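Local structure of pili retraction protein PilT (Thermus thermophilus, 5FL3) at residues Asp26-Ala31 with Gly102-Val107; Ala33-Arg38 with Arg49-Lys54. The protein probably binds and hydrolyses ATP as a secretion-type ATPase of the GSP E family, consistent with powering the retraction of pili. All blocks are in the same frame, centred on the assembly; numbering follows the deposited sequence.

Interaction 1. Residues Asp26-Ala31 with Gly102-Val107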
loop_
_atom_site.group_PDB
_atom_site.type_symbol
_atom_site.label_atom_id
_atom_site.label_comp_id
_atom_site.label_asym_id
_atom_site.label_seq_id
_atom_site.Cartn_x
_atom_site.Cartn_y
_atom_site.Cartn_z
ATOM N N ASP A 26 -11.085 -7.550 -6.078
ATOM C CA ASP A 26 -11.508 -8.623 -5.182
ATOM C C ASP A 26 -12.831 -9.202 -5.654
ATOM O O ASP A 26 -13.735 -8.458 -6.073
ATOM C CB ASP A 26 -11.652 -8.119 -3.737
ATOM C CG ASP A 26 -10.379 -7.471 -3.201
ATOM O OD1 ASP A 26 -10.201 -6.236 -3.355
ATOM O OD2 ASP A 26 -9.561 -8.208 -2.611
ATOM N N ILE A 27 -12.933 -10.524 -5.590
ATOM C CA ILE A 27 -14.160 -11.225 -5.928
ATOM C C ILE A 27 -14.707 -11.979 -4.713
ATOM O O ILE A 27 -14.020 -12.811 -4.106
ATOM C CB ILE A 27 -13.941 -12.212 -7.097
ATOM C CG1 ILE A 27 -13.467 -11.466 -8.350
ATOM C CG2 ILE A 27 -15.215 -12.998 -7.388
ATOM C CD1 ILE A 27 -12.814 -12.362 -9.353
ATOM N N HIS A 28 -15.947 -11.664 -4.362
ATOM C CA HIS A 28 -16.634 -12.324 -3.268
ATOM C C HIS A 28 -17.723 -13.272 -3.781
ATOM O O HIS A 28 -18.654 -12.853 -4.467
ATOM C CB HIS A 28 -17.229 -11.278 -2.329
ATOM C CG HIS A 28 -16.195 -10.499 -1.568
ATOM N ND1 HIS A 28 -15.359 -9.582 -2.169
ATOM C CD2 HIS A 28 -15.846 -10.523 -0.260
ATOM C CE1 HIS A 28 -14.555 -9.059 -1.264
ATOM N NE2 HIS A 28 -14.836 -9.607 -0.095
ATOM N N LEU A 29 -17.582 -14.552 -3.451
ATOM C CA LEU A 29 -18.562 -15.595 -3.774
ATOM C C LEU A 29 -19.148 -16.205 -2.485
ATOM O O LEU A 29 -18.528 -17.065 -1.840
ATOM C CB LEU A 29 -17.908 -16.670 -4.654
ATOM C CG LEU A 29 -17.372 -16.080 -5.972
ATOM C CD1 LEU A 29 -16.770 -17.114 -6.908
ATOM C CD2 LEU A 29 -18.480 -15.296 -6.683
ATOM N N GLN A 30 -20.335 -15.732 -2.108
ATOM C CA GLN A 30 -20.958 -16.094 -0.843
ATOM C C GLN A 30 -22.415 -16.508 -1.038
ATOM O O GLN A 30 -23.154 -15.841 -1.761
ATOM C CB GLN A 30 -20.896 -14.927 0.146
ATOM C CG GLN A 30 -19.519 -14.454 0.528
ATOM C CD GLN A 30 -18.749 -15.470 1.368
ATOM O OE1 GLN A 30 -19.269 -16.526 1.725
ATOM N NE2 GLN A 30 -17.503 -15.150 1.682
ATOM N N ALA A 31 -22.834 -17.578 -0.369
ATOM C CA ALA A 31 -24.215 -18.045 -0.474
ATOM C C ALA A 31 -25.217 -16.972 -0.031
ATOM O O ALA A 31 -25.049 -16.336 1.016
ATOM C CB ALA A 31 -24.416 -19.335 0.342
ATOM N N GLY A 102 -17.708 -20.459 1.297
ATOM C CA GLY A 102 -17.548 -19.107 0.802
ATOM C C GLY A 102 -16.226 -19.008 0.076
ATOM O O GLY A 102 -15.334 -19.832 0.262
ATOM N N LEU A 103 -16.078 -17.985 -0.749
ATOM C CA LEU A 103 -14.881 -17.856 -1.549
ATOM C C LEU A 103 -14.529 -16.392 -1.726
ATOM O O LEU A 103 -15.371 -15.572 -2.113
ATOM C CB LEU A 103 -15.088 -18.529 -2.901
ATOM C CG LEU A 103 -13.894 -19.132 -3.637
ATOM C CD1 LEU A 103 -13.191 -20.120 -2.743
ATOM C CD2 LEU A 103 -14.346 -19.798 -4.941
ATOM N N VAL A 104 -13.291 -16.044 -1.403
ATOM C CA VAL A 104 -12.826 -14.689 -1.640
ATOM C C VAL A 104 -11.562 -14.766 -2.466
ATOM O O VAL A 104 -10.573 -15.357 -2.048
ATOM C CB VAL A 104 -12.557 -13.906 -0.341
ATOM C CG1 VAL A 104 -12.021 -12.532 -0.688
ATOM C CG2 VAL A 104 -13.832 -13.778 0.483
ATOM N N MET A 105 -11.616 -14.183 -3.656
ATOM C CA MET A 105 -10.509 -14.244 -4.585
ATOM C C MET A 105 -9.892 -12.865 -4.753
ATOM O O MET A 105 -10.614 -11.898 -5.030
ATOM C CB MET A 105 -10.995 -14.779 -5.919
ATOM C CG MET A 105 -11.879 -15.980 -5.752
ATOM S SD MET A 105 -12.365 -16.678 -7.330
ATOM C CE MET A 105 -10.773 -16.970 -8.100
ATOM N N ARG A 106 -8.576 -12.764 -4.563
ATOM C CA ARG A 106 -7.869 -11.500 -4.815
ATOM C C ARG A 106 -7.042 -11.556 -6.105
ATOM O O ARG A 106 -6.295 -12.513 -6.338
ATOM C CB ARG A 106 -6.964 -11.150 -3.635
ATOM C CG ARG A 106 -6.160 -9.877 -3.833
ATOM C CD ARG A 106 -5.315 -9.594 -2.604
ATOM N NE ARG A 106 -4.544 -10.781 -2.233
ATOM C CZ ARG A 106 -3.360 -11.096 -2.755
ATOM N NH1 ARG A 106 -2.804 -10.302 -3.669
ATOM N NH2 ARG A 106 -2.734 -12.204 -2.367
ATOM N N VAL A 107 -7.171 -10.545 -6.952
ATOM C CA VAL A 107 -6.354 -10.525 -8.161
ATOM C C VAL A 107 -4.939 -10.039 -7.852
ATOM O O VAL A 107 -4.773 -8.976 -7.281
ATOM C CB VAL A 107 -6.960 -9.630 -9.253
ATOM C CG1 VAL A 107 -6.121 -9.715 -10.549
ATOM C CG2 VAL A 107 -8.419 -10.010 -9.506
#

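Interaction 2. Residues Ala33-Arg38 with Arg49-Lys54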
loop_
_atom_site.group_PDB
_atom_site.type_symbol
_atom_site.label_atom_id
_atom_site.label_comp_id
_atom_site.label_asym_id
_atom_site.label_seq_id
_atom_site.Cartn_x
_atom_site.Cartn_y
_atom_site.Cartn_z
ATOM N N ALA A 33 -25.970 -14.272 -1.755
ATOM C CA ALA A 33 -25.694 -13.028 -2.448
ATOM C C ALA A 33 -25.341 -13.319 -3.892
ATOM O O ALA A 33 -24.991 -14.436 -4.243
ATOM C CB ALA A 33 -24.585 -12.283 -1.778
ATOM N N PRO A 34 -25.464 -12.320 -4.753
ATOM C CA PRO A 34 -24.949 -12.585 -6.092
ATOM C C PRO A 34 -23.421 -12.477 -6.081
ATOM O O PRO A 34 -22.861 -11.923 -5.127
ATOM C CB PRO A 34 -25.590 -11.484 -6.925
ATOM C CG PRO A 34 -25.700 -10.339 -5.953
ATOM C CD PRO A 34 -26.004 -10.958 -4.618
ATOM N N PRO A 35 -22.752 -13.011 -7.115
ATOM C CA PRO A 35 -21.320 -12.744 -7.288
ATOM C C PRO A 35 -21.044 -11.248 -7.166
ATOM O O PRO A 35 -21.666 -10.446 -7.849
ATOM C CB PRO A 35 -21.036 -13.261 -8.700
ATOM C CG PRO A 35 -22.020 -14.357 -8.887
ATOM C CD PRO A 35 -23.282 -13.872 -8.190
ATOM N N THR A 36 -20.136 -10.882 -6.272
ATOM C CA THR A 36 -19.941 -9.488 -5.895
ATOM C C THR A 36 -18.491 -9.092 -6.103
ATOM O O THR A 36 -17.570 -9.835 -5.739
ATOM C CB THR A 36 -20.354 -9.252 -4.432
ATOM O OG1 THR A 36 -21.771 -9.467 -4.301
ATOM C CG2 THR A 36 -19.973 -7.828 -3.956
ATOM N N VAL A 37 -18.270 -7.935 -6.710
ATOM C CA VAL A 37 -16.901 -7.543 -6.940
ATOM C C VAL A 37 -16.585 -6.277 -6.169
ATOM O O VAL A 37 -17.465 -5.454 -5.888
ATOM C CB VAL A 37 -16.604 -7.333 -8.437
ATOM C CG1 VAL A 37 -16.862 -8.620 -9.220
ATOM C CG2 VAL A 37 -17.434 -6.191 -8.973
ATOM N N ARG A 38 -15.319 -6.153 -5.804
ATOM C CA ARG A 38 -14.800 -4.906 -5.298
ATOM C C ARG A 38 -14.089 -4.183 -6.452
ATOM O O ARG A 38 -13.112 -4.701 -7.005
ATOM C CB ARG A 38 -13.877 -5.188 -4.121
ATOM C CG ARG A 38 -13.071 -4.037 -3.646
ATOM C CD ARG A 38 -12.574 -4.309 -2.247
ATOM N NE ARG A 38 -13.345 -3.517 -1.310
ATOM C CZ ARG A 38 -14.002 -3.982 -0.259
ATOM N NH1 ARG A 38 -13.985 -5.267 0.062
ATOM N NH2 ARG A 38 -14.663 -3.126 0.483
ATOM N N ARG A 49 -28.709 -12.717 -9.508
ATOM C CA ARG A 49 -29.164 -13.901 -8.794
ATOM C C ARG A 49 -28.220 -14.292 -7.644
ATOM O O ARG A 49 -27.007 -14.425 -7.834
ATOM C CB ARG A 49 -29.303 -15.073 -9.769
ATOM C CG ARG A 49 -30.002 -14.720 -11.083
ATOM C CD ARG A 49 -31.510 -14.632 -10.909
ATOM N NE ARG A 49 -32.088 -15.848 -10.333
ATOM C CZ ARG A 49 -32.878 -15.865 -9.261
ATOM N NH1 ARG A 49 -33.185 -14.728 -8.642
ATOM N NH2 ARG A 49 -33.360 -17.011 -8.800
ATOM N N PRO A 50 -28.780 -14.470 -6.443
ATOM C CA PRO A 50 -28.067 -15.012 -5.280
ATOM C C PRO A 50 -27.445 -16.369 -5.550
ATOM O O PRO A 50 -28.126 -17.245 -6.074
ATOM C CB PRO A 50 -29.163 -15.139 -4.225
ATOM C CG PRO A 50 -30.139 -14.088 -4.588
ATOM C CD PRO A 50 -30.100 -13.932 -6.081
ATOM N N LEU A 51 -26.171 -16.537 -5.211
ATOM C CA LEU A 51 -25.537 -17.848 -5.261
ATOM C C LEU A 51 -26.151 -18.766 -4.204
ATOM O O LEU A 51 -26.443 -18.329 -3.087
ATOM C CB LEU A 51 -24.025 -17.727 -5.037
ATOM C CG LEU A 51 -23.254 -16.891 -6.053
ATOM C CD1 LEU A 51 -22.118 -16.174 -5.376
ATOM C CD2 LEU A 51 -22.731 -17.743 -7.204
ATOM N N THR A 52 -26.344 -20.034 -4.544
ATOM C CA THR A 52 -26.803 -21.011 -3.563
ATOM C C THR A 52 -25.595 -21.714 -2.979
ATOM O O THR A 52 -24.518 -21.709 -3.592
ATOM C CB THR A 52 -27.751 -22.058 -4.189
ATOM O OG1 THR A 52 -27.017 -22.858 -5.128
ATOM C CG2 THR A 52 -28.947 -21.374 -4.883
ATOM N N PRO A 53 -25.753 -22.313 -1.793
ATOM C CA PRO A 53 -24.656 -23.111 -1.245
ATOM C C PRO A 53 -24.117 -24.104 -2.280
ATOM O O PRO A 53 -22.888 -24.236 -2.458
ATOM C CB PRO A 53 -25.304 -23.843 -0.071
ATOM C CG PRO A 53 -26.412 -22.940 0.354
ATOM C CD PRO A 53 -26.871 -22.173 -0.844
ATOM N N LYS A 54 -25.040 -24.771 -2.974
ATOM C CA LYS A 54 -24.662 -25.763 -3.970
ATOM C C LYS A 54 -23.766 -25.143 -5.045
ATOM O O LYS A 54 -22.749 -25.725 -5.403
ATOM C CB LYS A 54 -25.903 -26.408 -4.593
ATOM C CG LYS A 54 -25.780 -27.931 -4.715
ATOM C CD LYS A 54 -27.069 -28.657 -4.312
ATOM C CE LYS A 54 -26.830 -30.167 -4.200
ATOM N NZ LYS A 54 -28.040 -30.948 -3.793
#

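Interaction 1. Residues Asp26-Ala31 with Gly102-Val107
Ile27 and Leu29 pair with Met105 and Leu103 in the middle of the six-stranded antiparallel sheet of the N-terminal domain, as in other PilT-type ATPases. Strands 26-30 and 100-108 are neighbours there; the axes of 26-30 and 102-107 approach to 4.7 Å. Ile27 and Met105 form a hydrogen-bonded pair: Ile27 N gives to Met105 O and Met105 N to Ile27 O. Leu29 and Leu103 form the next such pair. Leu29 N bonds to Leu103 O, but the return bond from Leu103 N to Leu29 O is bent, at 137° at the hydrogen.

These four side chains share the buried face. Leu29 CB meets Leu103 CB at 3.8 Å, and Ile27 CB lies 4.1 Å from Met105 CB. Helix 11-21 covers Ile27 and Met105; helix 53-63 covers the leucines.

The other face carries His28, Val104 and Gln30. Val104 CG1 sits over one face of the His28 ring, offset toward its rim, 4.3 Å from the centroid in a CH-pi contact. Gln30 bends at chi2 (-68°), which folds its amide back over the neighbouring strand and brings OE1 to 3.2 Å from Gly102 CA. An alanine here has no amide, and would probably leave Gly102 CA and Val104 CG2 without their cover on this side.

Arg106 turns its guanidinium from Asp26 to a salt bridge with Glu173 and a hydrogen bond to Ile172 O. The four backbone bonds set the register whatever the side chains are, while the apolar face lets the sheet seat on helices 11-21 and 53-63.

Interaction 2. Residues Ala33-Arg38 with Arg49-Lys54
Ala33 O receives the backbone N-H of Leu51 at 2.6 Å. The bond is straight at the hydrogen, 170°, but the donor stands above the carbonyl plane, 44° out of it. The same oxygen takes a CA-H...O contact from Pro50 CA at 3.3 Å. A second contact of this kind runs the other way, from Pro34 CA to Arg49 O. Pro34 CB also lies against that oxygen.

Leu51 adds the apolar part. With CG anti to the carbonyl carbon and beside the backbone N (chi1 -61°), the side chain stays on the side of the Ala33 bond and its branched end crosses the Pro35 ring obliquely. CG meets Pro35 CD at 3.7 Å, while CD2 reaches Pro35 CG at 3.8 Å. CD1 lies 3.7 Å from Pro35 N.

The two segments flank the hairpin of strands 36-39 and 42-45, at the edge of the N-terminal sheet. Residues 33-35 lead into its first strand. Residues 49-52 follow the second strand a few residues on and lead to helix 53-63. Pro34, Pro35 and Pro50 have no N-H to give, so at these positions the backbone can offer only carbonyls and C-H groups.

Further out, Thr36 OG1 bonds back to Pro34 O at 2.8 Å, tying the Pro34-Pro35 segment to the start of strand 36-39. Pro35 pairs through its backbone with Phe46 and packs on Met15 of helix 11-21. Leu29 of strand 26-30 touches both Pro35 and Leu51. On the other segment, Thr52 is the N-cap of helix 53-63; its side chain caps a backbone N of the helix, and Thr52 N bonds to Glu55 OE1.

In the fold
Both interactions belong to the antiparallel sheet of the N-terminal domain. Strands 26-30 and 36-39 are neighbours in it, and the residues of interaction 2 all fall, along the chain, between the two strands of interaction 1. They meet directly: His28 N and Thr36 O, and Asp26 O and Arg38 N, are probable hydrogen bonds, while Leu29 CD2 packs on Pro35 CB. Interaction 1 lies inside the sheet, with one well-buried face and a four-bond antiparallel ladder; the side chain of Asp26 is about 6 Å from the bound ADP. Interaction 2 is smaller and more peripheral, away from the nucleotide pocket. Its proline-rich loops share one conventional hydrogen bond, with C-H contacts and Leu51 packing.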